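Local coordinates for protein malate dehydrogenase (Aeropyrum pernix, PDB 2D4A) that catalyses the reversible oxidation of malate to oxaloacetate, using either NAD or NADP as the coenzyme, at residues 117-122 / 170-175; 139-144 / 245-250; 75-80 / 90-95; 257-262 / 294-299. All blocks are in the same frame, centred on the assembly; numbering follows the deposited sequence.

How the interactions relate
Along the chain, interaction 3 comes first, interactions 1 and 2 follow with alternating segments, and interaction 4 comes last. Interaction 1 is the meeting point: its centre lies about 8 Å from that of interaction 4, 9 Å from interaction 2 and 13 Å from interaction 3, and it touches all three. Interaction 3 belongs to the Rossmann-type coenzyme domain, interaction 4 to the C-terminal domain, and interaction 1 joins helix 119-130 to the loop carrying the probable proton acceptor. Interactions 2 and 4 share the antiparallel sheet of strands 242-251 and 260-268. The four contacts together probably connect the coenzyme and substrate sites with the framework of the second domain.

Interaction 1. Residues 117-122 / 170-175; sequences NPVDAM and GMHGQK
Asp120, in the first turn of helix 119-130, accepts the backbone N of His172 on OD1 at 2.8 Å, using the lone pair on the side of OD2. The bond is moderately straight (154°). With CG opposite the carbonyl carbon (chi1 -56°), the carboxylate leans toward the loop, and OD1 also lies 3.3 Å from Met171 CB. OD2 bonds to Ser247, so both oxygens of this buried group are engaged. That is the closely packed half. On the looser side, where Asn117 and His172 are partly exposed, the imidazole meets the amide edge-on: His172 ND1 lies 3.4 Å from Asn117 OD1, a weak bond whose acceptor is not firmly placed, with the two planes 24° apart. Val119 CG2 approaches ND1 of His172 obliquely at 3.7 Å. By similarity His172 is the proton acceptor and Asn117 binds substrate and coenzyme, consistent with this being part of the active site. A cis peptide bond joins Asn117 to Pro118, the N-cap residue of the helix. Helix 282-300 packs on Asp120 and Met171, helix 86-106 on Ala121 and Met122, and strand 260-268 touches the side chains of Asp120 and His172.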
loop_
_atom_site.group_PDB
_atom_site.type_symbol
_atom_site.label_atom_id
_atom_site.label_comp_id
_atom_site.label_asym_id
_atom_site.label_seq_id
_atom_site.Cartn_x
_atom_site.Cartn_y
_atom_site.Cartn_z
ATOM N N ASN B 117 2.065 4.356 29.523
ATOM C CA ASN B 117 2.881 5.403 30.155
ATOM C C ASN B 117 2.738 5.444 31.675
ATOM O O ASN B 117 1.672 5.152 32.213
ATOM C CB ASN B 117 2.520 6.768 29.572
ATOM C CG ASN B 117 3.190 7.028 28.247
ATOM O OD1 ASN B 117 4.406 6.932 28.134
ATOM N ND2 ASN B 117 2.405 7.369 27.240
ATOM N N PRO B 118 3.812 5.816 32.396
ATOM C CA PRO B 118 5.144 6.169 31.883
ATOM C C PRO B 118 5.895 4.972 31.284
ATOM O O PRO B 118 6.329 4.082 32.014
ATOM C CB PRO B 118 5.854 6.724 33.129
ATOM C CG PRO B 118 4.741 7.265 33.942
ATOM C CD PRO B 118 3.692 6.185 33.814
ATOM N N VAL B 119 6.071 4.967 29.965
ATOM C CA VAL B 119 6.736 3.861 29.270
ATOM C C VAL B 119 8.008 3.315 29.918
ATOM O O VAL B 119 8.155 2.107 30.106
ATOM C CB VAL B 119 7.091 4.231 27.807
ATOM C CG1 VAL B 119 7.363 2.968 27.004
ATOM C CG2 VAL B 119 5.961 4.996 27.172
ATOM N N ASP B 120 8.930 4.206 30.248
ATOM C CA ASP B 120 10.193 3.810 30.862
ATOM C C ASP B 120 9.983 2.985 32.123
ATOM O O ASP B 120 10.546 1.895 32.264
ATOM C CB ASP B 120 11.011 5.064 31.148
ATOM C CG ASP B 120 11.233 5.886 29.897
ATOM O OD1 ASP B 120 10.716 7.022 29.822
ATOM O OD2 ASP B 120 11.914 5.373 28.984
ATOM N N ALA B 121 9.172 3.499 33.038
ATOM C CA ALA B 121 8.893 2.776 34.266
ATOM C C ALA B 121 8.145 1.476 33.953
ATOM O O ALA B 121 8.457 0.430 34.515
ATOM C CB ALA B 121 8.072 3.644 35.203
ATOM N N MET B 122 7.171 1.546 33.045
ATOM C CA MET B 122 6.380 0.379 32.674
ATOM C C MET B 122 7.256 -0.684 32.032
ATOM O O MET B 122 7.096 -1.876 32.290
ATOM C CB MET B 122 5.261 0.768 31.709
ATOM C CG MET B 122 4.201 1.698 32.296
ATOM S SD MET B 122 3.440 1.073 33.835
ATOM C CE MET B 122 4.286 2.099 35.079
ATOM N N GLY B 170 17.217 10.069 25.966
ATOM C CA GLY B 170 16.778 10.292 27.325
ATOM C C GLY B 170 15.721 9.343 27.825
ATOM O O GLY B 170 15.993 8.178 28.105
ATOM N N MET B 171 14.511 9.868 27.963
ATOM C CA MET B 171 13.374 9.092 28.419
ATOM C C MET B 171 12.140 9.762 27.863
ATOM O O MET B 171 12.216 10.877 27.350
ATOM C CB MET B 171 13.360 9.016 29.952
ATOM C CG MET B 171 13.584 10.329 30.704
ATOM S SD MET B 171 12.036 11.132 31.171
ATOM C CE MET B 171 11.918 12.252 29.878
ATOM N N HIS B 172 11.006 9.081 27.947
ATOM C CA HIS B 172 9.762 9.605 27.405
ATOM C C HIS B 172 9.009 10.525 28.355
ATOM O O HIS B 172 8.014 10.129 28.963
ATOM C CB HIS B 172 8.861 8.444 26.994
ATOM C CG HIS B 172 7.895 8.791 25.910
ATOM N ND1 HIS B 172 6.569 8.422 25.946
ATOM C CD2 HIS B 172 8.067 9.473 24.753
ATOM C CE1 HIS B 172 5.962 8.866 24.859
ATOM N NE2 HIS B 172 6.850 9.507 24.119
ATOM N N GLY B 173 9.475 11.763 28.466
ATOM C CA GLY B 173 8.819 12.714 29.341
ATOM C C GLY B 173 9.562 14.030 29.385
ATOM O O GLY B 173 10.282 14.377 28.450
ATOM N N GLN B 174 9.392 14.751 30.488
ATOM C CA GLN B 174 10.029 16.049 30.700
ATOM C C GLN B 174 11.520 16.111 30.316
ATOM O O GLN B 174 11.953 17.060 29.667
ATOM C CB GLN B 174 9.845 16.470 32.170
ATOM C CG GLN B 174 9.849 15.292 33.163
ATOM C CD GLN B 174 10.191 15.688 34.611
ATOM O OE1 GLN B 174 9.537 16.548 35.214
ATOM N NE2 GLN B 174 11.210 15.037 35.175
ATOM N N LYS B 175 12.300 15.106 30.701
ATOM C CA LYS B 175 13.725 15.112 30.390
ATOM C C LYS B 175 14.165 14.493 29.052
ATOM O O LYS B 175 15.316 14.071 28.886
ATOM C CB LYS B 175 14.513 14.486 31.548
ATOM C CG LYS B 175 14.791 15.463 32.695
ATOM C CD LYS B 175 13.509 16.085 33.237
ATOM C CE LYS B 175 13.787 17.106 34.336
ATOM N NZ LYS B 175 12.520 17.633 34.941
#

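Interaction 2. Residues 139-144 / 245-250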
loop_
_atom_site.group_PDB
_atom_site.type_symbol
_atom_site.label_atom_id
_atom_site.label_comp_id
_atom_site.label_asym_id
_atom_site.label_seq_id
_atom_site.Cartn_x
_atom_site.Cartn_y
_atom_site.Cartn_z
ATOM N N GLY B 139 9.874 -0.864 25.042
ATOM C CA GLY B 139 8.943 0.205 25.361
ATOM C C GLY B 139 8.947 1.164 24.182
ATOM O O GLY B 139 10.013 1.562 23.725
ATOM N N PHE B 140 7.835 1.623 23.636
ATOM C CA PHE B 140 7.784 2.629 22.550
ATOM C C PHE B 140 7.843 4.041 23.072
ATOM O O PHE B 140 7.038 4.395 23.958
ATOM C CB PHE B 140 6.460 2.339 21.794
ATOM C CG PHE B 140 6.182 3.262 20.651
ATOM C CD1 PHE B 140 6.660 3.021 19.383
ATOM C CD2 PHE B 140 5.452 4.426 20.906
ATOM C CE1 PHE B 140 6.424 3.936 18.367
ATOM C CE2 PHE B 140 5.213 5.327 19.897
ATOM C CZ PHE B 140 5.691 5.079 18.626
ATOM N N SER B 141 8.849 4.822 22.685
ATOM C CA SER B 141 9.019 6.225 23.062
ATOM C C SER B 141 9.638 7.107 22.034
ATOM O O SER B 141 9.102 8.108 21.470
ATOM C CB SER B 141 9.836 6.296 24.368
ATOM O OG SER B 141 11.063 5.614 24.274
ATOM N N GLY B 142 10.811 6.825 21.591
ATOM C CA GLY B 142 11.610 7.601 20.650
ATOM C C GLY B 142 11.066 7.870 19.252
ATOM O O GLY B 142 11.205 8.983 18.736
ATOM N N ILE B 143 10.467 6.866 18.620
ATOM C CA ILE B 143 9.917 7.043 17.281
ATOM C C ILE B 143 8.946 8.216 17.326
ATOM O O ILE B 143 9.109 9.178 16.580
ATOM C CB ILE B 143 9.200 5.745 16.784
ATOM C CG1 ILE B 143 10.244 4.667 16.479
ATOM C CG2 ILE B 143 8.350 6.028 15.537
ATOM C CD1 ILE B 143 9.654 3.291 16.234
ATOM N N LEU B 144 7.962 8.161 18.221
ATOM C CA LEU B 144 7.002 9.253 18.320
ATOM C C LEU B 144 7.634 10.597 18.696
ATOM O O LEU B 144 7.200 11.630 18.186
ATOM C CB LEU B 144 5.883 8.909 19.309
ATOM C CG LEU B 144 4.746 9.938 19.464
ATOM C CD1 LEU B 144 4.192 10.379 18.104
ATOM C CD2 LEU B 144 3.662 9.300 20.307
ATOM N N PRO B 245 14.903 4.712 18.009
ATOM C CA PRO B 245 15.112 4.963 19.440
ATOM C C PRO B 245 13.961 4.291 20.198
ATOM O O PRO B 245 12.796 4.478 19.844
ATOM C CB PRO B 245 15.057 6.485 19.536
ATOM C CG PRO B 245 14.040 6.829 18.490
ATOM C CD PRO B 245 14.464 5.942 17.325
ATOM N N TYR B 246 14.295 3.501 21.219
ATOM C CA TYR B 246 13.321 2.767 22.044
ATOM C C TYR B 246 13.755 2.862 23.493
ATOM O O TYR B 246 14.935 3.076 23.767
ATOM C CB TYR B 246 13.307 1.267 21.682
ATOM C CG TYR B 246 12.560 0.896 20.422
ATOM C CD1 TYR B 246 11.176 0.808 20.415
ATOM C CD2 TYR B 246 13.237 0.673 19.227
ATOM C CE1 TYR B 246 10.475 0.514 19.255
ATOM C CE2 TYR B 246 12.546 0.378 18.053
ATOM C CZ TYR B 246 11.162 0.307 18.076
ATOM O OH TYR B 246 10.458 0.086 16.911
ATOM N N SER B 247 12.819 2.713 24.426
ATOM C CA SER B 247 13.194 2.708 25.839
ATOM C C SER B 247 13.568 1.261 26.111
ATOM O O SER B 247 12.740 0.351 26.000
ATOM C CB SER B 247 12.029 3.134 26.729
ATOM O OG SER B 247 11.746 4.507 26.545
ATOM N N LEU B 248 14.835 1.061 26.452
ATOM C CA LEU B 248 15.373 -0.269 26.706
ATOM C C LEU B 248 16.077 -0.353 28.053
ATOM O O LEU B 248 16.537 0.653 28.596
ATOM C CB LEU B 248 16.356 -0.636 25.588
ATOM C CG LEU B 248 15.762 -0.630 24.174
ATOM C CD1 LEU B 248 16.867 -0.732 23.150
ATOM C CD2 LEU B 248 14.779 -1.785 24.031
ATOM N N TYR B 249 16.146 -1.567 28.586
ATOM C CA TYR B 249 16.810 -1.820 29.854
ATOM C C TYR B 249 18.304 -1.856 29.541
ATOM O O TYR B 249 18.768 -2.701 28.772
ATOM C CB TYR B 249 16.325 -3.157 30.423
ATOM C CG TYR B 249 16.877 -3.502 31.778
ATOM C CD1 TYR B 249 18.045 -4.248 31.910
ATOM C CD2 TYR B 249 16.225 -3.083 32.938
ATOM C CE1 TYR B 249 18.544 -4.570 33.169
ATOM C CE2 TYR B 249 16.714 -3.395 34.197
ATOM C CZ TYR B 249 17.871 -4.139 34.310
ATOM O OH TYR B 249 18.342 -4.463 35.563
ATOM N N LEU B 250 19.049 -0.930 30.128
ATOM C CA LEU B 250 20.483 -0.829 29.877
ATOM C C LEU B 250 21.361 -1.759 30.716
ATOM O O LEU B 250 21.118 -1.968 31.906
ATOM C CB LEU B 250 20.915 0.631 30.066
ATOM C CG LEU B 250 20.087 1.606 29.199
ATOM C CD1 LEU B 250 20.427 3.056 29.527
ATOM C CD2 LEU B 250 20.346 1.312 27.734
HETATM O O HOH W 1 10.214 3.831 19.839
#
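The flat ring of Tyr246 receives Gly139 O at its edge, in plane, 3.6 Å from CD1, while Ile143 runs beside it in the same direction and brings CD1 obliquely to within 3.8 Å of CZ. With CG opposite the carbonyl carbon (chi1 -78°), the torsion sets the ring beside Ile143, and its OH bonds to Thr232. A leucine in place of Tyr246 would probably leave Thr232 without its hydroxyl partner and take away the ring that Ile143 CD1 touches. The puckered pyrrolidine ring of Pro245 lies with CG against the backbone of Gly142, 3.2 Å from its C. A water links the helix start to the strand: it accepts from Ile143 N and, weakly, Ser141 N, and donates to Pro245 O at 2.7 Å. Farther along, Gly139 and Ser247 form a single antiparallel hydrogen-bonded pair: Gly139 N reaches Ser247 O at 3.3 Å, and Ser247 N reaches Gly139 O at 3.1 Å. The hydroxyls Ser141 OG and Ser247 OG stand 2.6 Å apart; Ser247 OG also bonds Asp120 OD2, and Ser141 OG bonds Glu262 weakly. Strand 137-139, at the edge of the parallel coenzyme-domain sheet, is thus stitched to strand 242-251 of the C-terminal domain just as helix 142-157 begins. Helix 223-237 packs on Ile143, strand 260-268 pairs with the other edge of 242-251, and Glu49 of the second subunit packs on Phe140, Ile143 and Leu144.

Interaction 3. Residues 75-80 / 90-95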
loop_
_atom_site.group_PDB
_atom_site.type_symbol
_atom_site.label_atom_id
_atom_site.label_comp_id
_atom_site.label_asym_id
_atom_site.label_seq_id
_atom_site.Cartn_x
_atom_site.Cartn_y
_atom_site.Cartn_z
ATOM N N ALA B 75 -2.649 -2.079 27.164
ATOM C CA ALA B 75 -3.654 -2.204 28.204
ATOM C C ALA B 75 -3.723 -1.149 29.299
ATOM O O ALA B 75 -4.692 -1.125 30.056
ATOM C CB ALA B 75 -3.544 -3.572 28.843
ATOM N N GLY B 76 -2.814 -0.258 29.367
ATOM C CA GLY B 76 -2.884 0.580 30.533
ATOM C C GLY B 76 -4.146 1.450 30.591
ATOM O O GLY B 76 -5.162 1.114 29.992
ATOM N N ILE B 77 -3.958 2.560 31.240
ATOM C CA ILE B 77 -4.896 3.653 31.475
ATOM C C ILE B 77 -4.292 4.935 30.955
ATOM O O ILE B 77 -3.066 5.119 31.135
ATOM C CB ILE B 77 -5.467 3.757 32.868
ATOM C CG1 ILE B 77 -6.416 4.899 33.116
ATOM C CG2 ILE B 77 -4.513 3.586 34.008
ATOM C CD1 ILE B 77 -7.706 4.922 32.357
ATOM N N GLY B 78 -4.849 5.920 30.327
ATOM C CA GLY B 78 -4.175 7.165 29.973
ATOM C C GLY B 78 -4.406 8.359 30.887
ATOM O O GLY B 78 -5.427 8.433 31.573
ATOM N N ARG B 79 -3.454 9.294 30.912
ATOM C CA ARG B 79 -3.598 10.491 31.736
ATOM C C ARG B 79 -4.860 11.228 31.339
ATOM O O ARG B 79 -5.162 11.402 30.156
ATOM C CB ARG B 79 -2.412 11.445 31.587
ATOM C CG ARG B 79 -1.262 11.154 32.544
ATOM C CD ARG B 79 -1.731 11.179 34.002
ATOM N NE ARG B 79 -1.706 12.523 34.568
ATOM C CZ ARG B 79 -0.596 13.221 34.820
ATOM N NH1 ARG B 79 0.597 12.694 34.559
ATOM N NH2 ARG B 79 -0.678 14.460 35.318
ATOM N N LYS B 80 -5.587 11.683 32.346
ATOM C CA LYS B 80 -6.841 12.370 32.121
ATOM C C LYS B 80 -6.739 13.802 32.638
ATOM O O LYS B 80 -6.041 14.068 33.607
ATOM C CB LYS B 80 -7.949 11.556 32.809
ATOM C CG LYS B 80 -9.296 12.236 32.950
ATOM C CD LYS B 80 -9.339 13.136 34.197
ATOM C CE LYS B 80 -9.179 12.350 35.523
ATOM N NZ LYS B 80 -9.399 13.161 36.767
ATOM N N GLU B 90 1.309 3.988 39.397
ATOM C CA GLU B 90 1.084 2.871 40.303
ATOM C C GLU B 90 -0.028 2.014 39.711
ATOM O O GLU B 90 0.024 0.788 39.758
ATOM C CB GLU B 90 0.682 3.400 41.682
ATOM C CG GLU B 90 0.580 2.338 42.762
ATOM C CD GLU B 90 0.593 2.936 44.153
ATOM O OE1 GLU B 90 1.574 3.646 44.470
ATOM O OE2 GLU B 90 -0.367 2.698 44.923
ATOM N N ALA B 91 -1.027 2.682 39.141
ATOM C CA ALA B 91 -2.150 2.008 38.510
ATOM C C ALA B 91 -1.647 1.138 37.346
ATOM O O ALA B 91 -1.848 -0.077 37.345
ATOM C CB ALA B 91 -3.161 3.041 38.005
ATOM N N ASN B 92 -0.980 1.762 36.372
ATOM C CA ASN B 92 -0.456 1.056 35.202
ATOM C C ASN B 92 0.621 0.016 35.551
ATOM O O ASN B 92 0.764 -1.007 34.855
ATOM C CB ASN B 92 0.062 2.066 34.163
ATOM C CG ASN B 92 -1.075 2.841 33.484
ATOM O OD1 ASN B 92 -2.170 2.308 33.287
ATOM N ND2 ASN B 92 -0.812 4.084 33.113
ATOM N N ALA B 93 1.362 0.273 36.631
ATOM C CA ALA B 93 2.389 -0.654 37.101
ATOM C C ALA B 93 1.691 -1.949 37.503
ATOM O O ALA B 93 2.170 -3.040 37.203
ATOM C CB ALA B 93 3.130 -0.064 38.292
ATOM N N ASN B 94 0.551 -1.828 38.175
ATOM C CA ASN B 94 -0.182 -3.014 38.586
ATOM C C ASN B 94 -0.675 -3.766 37.375
ATOM O O ASN B 94 -0.627 -4.991 37.331
ATOM C CB ASN B 94 -1.355 -2.634 39.478
ATOM C CG ASN B 94 -0.905 -2.201 40.854
ATOM O OD1 ASN B 94 -0.431 -3.020 41.647
ATOM N ND2 ASN B 94 -1.031 -0.907 41.144
ATOM N N THR B 95 -1.147 -3.029 36.383
ATOM C CA THR B 95 -1.630 -3.657 35.169
ATOM C C THR B 95 -0.513 -4.447 34.501
ATOM O O THR B 95 -0.687 -5.618 34.165
ATOM C CB THR B 95 -2.149 -2.607 34.198
ATOM O OG1 THR B 95 -3.281 -1.954 34.781
ATOM C CG2 THR B 95 -2.550 -3.253 32.888
#
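Asn92 turns its side-chain amide onto the backbone of Ile77 and meets both of that residue's polar groups. Its OD1 accepts Ile77 N at 2.7 Å through a bent bond (137°), the oxygen being less surely placed. Its ND2 donates to Ile77 O at 3.2 Å, more nearly straight at 157°, with the acceptor close to the amide plane and the donor tilted slightly from the carbonyl plane. CG stands opposite the carbonyl carbon of Asn92 (chi1 -71°), which carries the amide off the helix to the loop. Around this pair the packing is light: Ile77 CG2 lies 4.3 Å from Ala91 CB, and one turn on, Thr95 CG2 faces Ala75 CB at 4.2 Å. In the next shell, ND2 also donates to Asn117 O, and Met122 and Thr116 pack on Asn92, so the amide is steadied from the Thr116-Asn117 loop and helix 119-130. Ala75 lies close to Gly6 of the Rossmann-type glycine-rich turn. A leucine at Asn92 would probably leave the N-H and carbonyl of Ile77, and Asn117 O, without this shared partner, giving the loop more freedom to shift. By similarity Asn92 binds NADP, and Arg79, farther along the same loop, binds substrate; as in relatives, the loop between strand 70-73 and helix 86-106 probably closes over the active site. One neutral amide, acceptor and donor at once, grips main-chain atoms and probably helps to hold the start of the loop, linking coenzyme and substrate sites.

Interaction 4. Residues 257-262 / 294-299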
loop_
_atom_site.group_PDB
_atom_site.type_symbol
_atom_site.label_atom_id
_atom_site.label_comp_id
_atom_site.label_asym_id
_atom_site.label_seq_id
_atom_site.Cartn_x
_atom_site.Cartn_y
_atom_site.Cartn_z
ATOM N N ASN B 257 23.444 1.007 33.781
ATOM C CA ASN B 257 22.908 -0.360 33.819
ATOM C C ASN B 257 21.835 -0.452 34.870
ATOM O O ASN B 257 21.762 0.377 35.784
ATOM C CB ASN B 257 23.984 -1.412 33.943
ATOM C CG ASN B 257 24.831 -1.371 35.182
ATOM O OD1 ASN B 257 25.779 -0.615 35.339
ATOM N ND2 ASN B 257 24.439 -2.186 36.172
ATOM N N ASP B 258 21.168 -1.528 34.911
ATOM C CA ASP B 258 20.104 -1.592 35.943
ATOM C C ASP B 258 19.367 -0.290 35.955
ATOM O O ASP B 258 18.801 0.284 36.845
ATOM C CB ASP B 258 20.625 -2.065 37.276
ATOM C CG ASP B 258 19.476 -2.353 38.248
ATOM O OD1 ASP B 258 18.678 -3.299 37.975
ATOM O OD2 ASP B 258 19.370 -1.710 39.296
ATOM N N ILE B 259 18.748 0.072 34.661
ATOM C CA ILE B 259 17.839 1.235 34.430
ATOM C C ILE B 259 17.327 1.225 32.989
ATOM O O ILE B 259 17.905 0.562 32.131
ATOM C CB ILE B 259 18.578 2.568 34.742
ATOM C CG1 ILE B 259 17.557 3.713 34.818
ATOM C CG2 ILE B 259 19.643 2.849 33.691
ATOM C CD1 ILE B 259 16.401 3.459 35.813
ATOM N N VAL B 260 16.232 1.938 32.743
ATOM C CA VAL B 260 15.633 2.021 31.421
ATOM C C VAL B 260 15.816 3.424 30.855
ATOM O O VAL B 260 15.632 4.407 31.575
ATOM C CB VAL B 260 14.113 1.721 31.489
ATOM C CG1 VAL B 260 13.455 1.979 30.136
ATOM C CG2 VAL B 260 13.881 0.276 31.925
ATOM N N ALA B 261 16.181 3.517 29.575
ATOM C CA ALA B 261 16.363 4.816 28.912
ATOM C C ALA B 261 16.003 4.788 27.421
ATOM O O ALA B 261 16.016 3.738 26.774
ATOM C CB ALA B 261 17.809 5.301 29.087
ATOM N N GLU B 262 15.683 5.964 26.888
ATOM C CA GLU B 262 15.337 6.129 25.479
ATOM C C GLU B 262 16.646 6.245 24.684
ATOM O O GLU B 262 17.276 7.305 24.669
ATOM C CB GLU B 262 14.489 7.396 25.300
ATOM C CG GLU B 262 13.988 7.617 23.885
ATOM C CD GLU B 262 12.889 8.667 23.793
ATOM O OE1 GLU B 262 11.911 8.580 24.560
ATOM O OE2 GLU B 262 12.994 9.572 22.941
ATOM N N ALA B 294 15.595 10.782 36.114
ATOM C CA ALA B 294 14.154 10.945 36.112
ATOM C C ALA B 294 13.498 9.571 36.142
ATOM O O ALA B 294 12.519 9.356 36.856
ATOM C CB ALA B 294 13.719 11.717 34.884
ATOM N N VAL B 295 14.044 8.634 35.374
ATOM C CA VAL B 295 13.497 7.285 35.332
ATOM C C VAL B 295 13.781 6.583 36.659
ATOM O O VAL B 295 12.931 5.866 37.185
ATOM C CB VAL B 295 14.104 6.471 34.152
ATOM C CG1 VAL B 295 13.463 5.088 34.072
ATOM C CG2 VAL B 295 13.887 7.218 32.845
ATOM N N LYS B 296 14.977 6.799 37.200
ATOM C CA LYS B 296 15.369 6.204 38.475
ATOM C C LYS B 296 14.368 6.661 39.535
ATOM O O LYS B 296 13.892 5.867 40.349
ATOM C CB LYS B 296 16.773 6.676 38.860
ATOM C CG LYS B 296 17.422 5.918 40.017
ATOM C CD LYS B 296 18.341 4.805 39.518
ATOM C CE LYS B 296 19.475 5.366 38.644
ATOM N NZ LYS B 296 20.421 4.302 38.183
ATOM N N LYS B 297 14.058 7.952 39.511
ATOM C CA LYS B 297 13.111 8.560 40.442
ATOM C C LYS B 297 11.739 7.903 40.289
ATOM O O LYS B 297 11.060 7.610 41.272
ATOM C CB LYS B 297 13.011 10.064 40.153
ATOM C CG LYS B 297 11.812 10.750 40.781
ATOM C CD LYS B 297 12.180 11.535 42.020
ATOM C CE LYS B 297 12.971 12.789 41.671
ATOM N NZ LYS B 297 13.164 13.670 42.870
ATOM N N LEU B 298 11.156 7.636 39.027
ATOM C CA LEU B 298 9.898 6.973 38.710
ATOM C C LEU B 298 9.834 5.538 39.235
ATOM O O LEU B 298 8.821 5.104 39.806
ATOM C CB LEU B 298 9.701 6.973 37.207
ATOM C CG LEU B 298 8.920 8.141 36.615
ATOM C CD1 LEU B 298 9.282 9.504 37.273
ATOM C CD2 LEU B 298 9.230 8.128 35.119
ATOM N N VAL B 299 11.045 4.855 39.007
ATOM C CA VAL B 299 11.082 3.462 39.438
ATOM C C VAL B 299 11.021 3.348 40.962
ATOM O O VAL B 299 10.259 2.547 41.509
ATOM C CB VAL B 299 12.356 2.774 38.900
ATOM C CG1 VAL B 299 12.494 1.370 39.462
ATOM C CG2 VAL B 299 12.292 2.726 37.385
#
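Helix 282-300 of the C-terminal domain packs here against the start of strand 260-268, with Ile259 and Val260 meeting Val295 in an apolar seam. Ile259 extends CG1 opposite its backbone N (chi1 -167°), and the turn at chi2 (54°) delivers CD1 to the helix. That methyl rests 3.8 Å from Val295 CG1 and 3.9 Å from the backbone N of Lys296, while Val299 CG2, one turn further, is a looser neighbour at 4.5 Å. The two branched side chains of Ile259 and Val295 cross at a slant. Val295 also covers the main chain, its CG1 lying 3.4 Å from Val260 O. The same methyl, Val295 CG1, makes an apolar contact with Val260 CB at 4.3 Å. Lys296 brings NZ to 4.3 Å from Ile259 CB. The ammonium and the carboxylate of Asp258 do not touch, since NZ of Lys296 and OD2 of Asp258 are 6.2 Å apart; any attraction at this distance is probably weak, and OD1 of Asp258 bonds to Tyr249 OH. The contact is thus held by van der Waals packing. Strand 260-268 lies between strands 242-251 and 271-275 in its antiparallel sheet; Ile259 pairs by backbone with Leu250. Tyr124 of helix 119-130 packs on Val260 and Val299, and Asp120 of the same helix on Val295, so this seam lies where that helix meets helix 282-300 and the sheet.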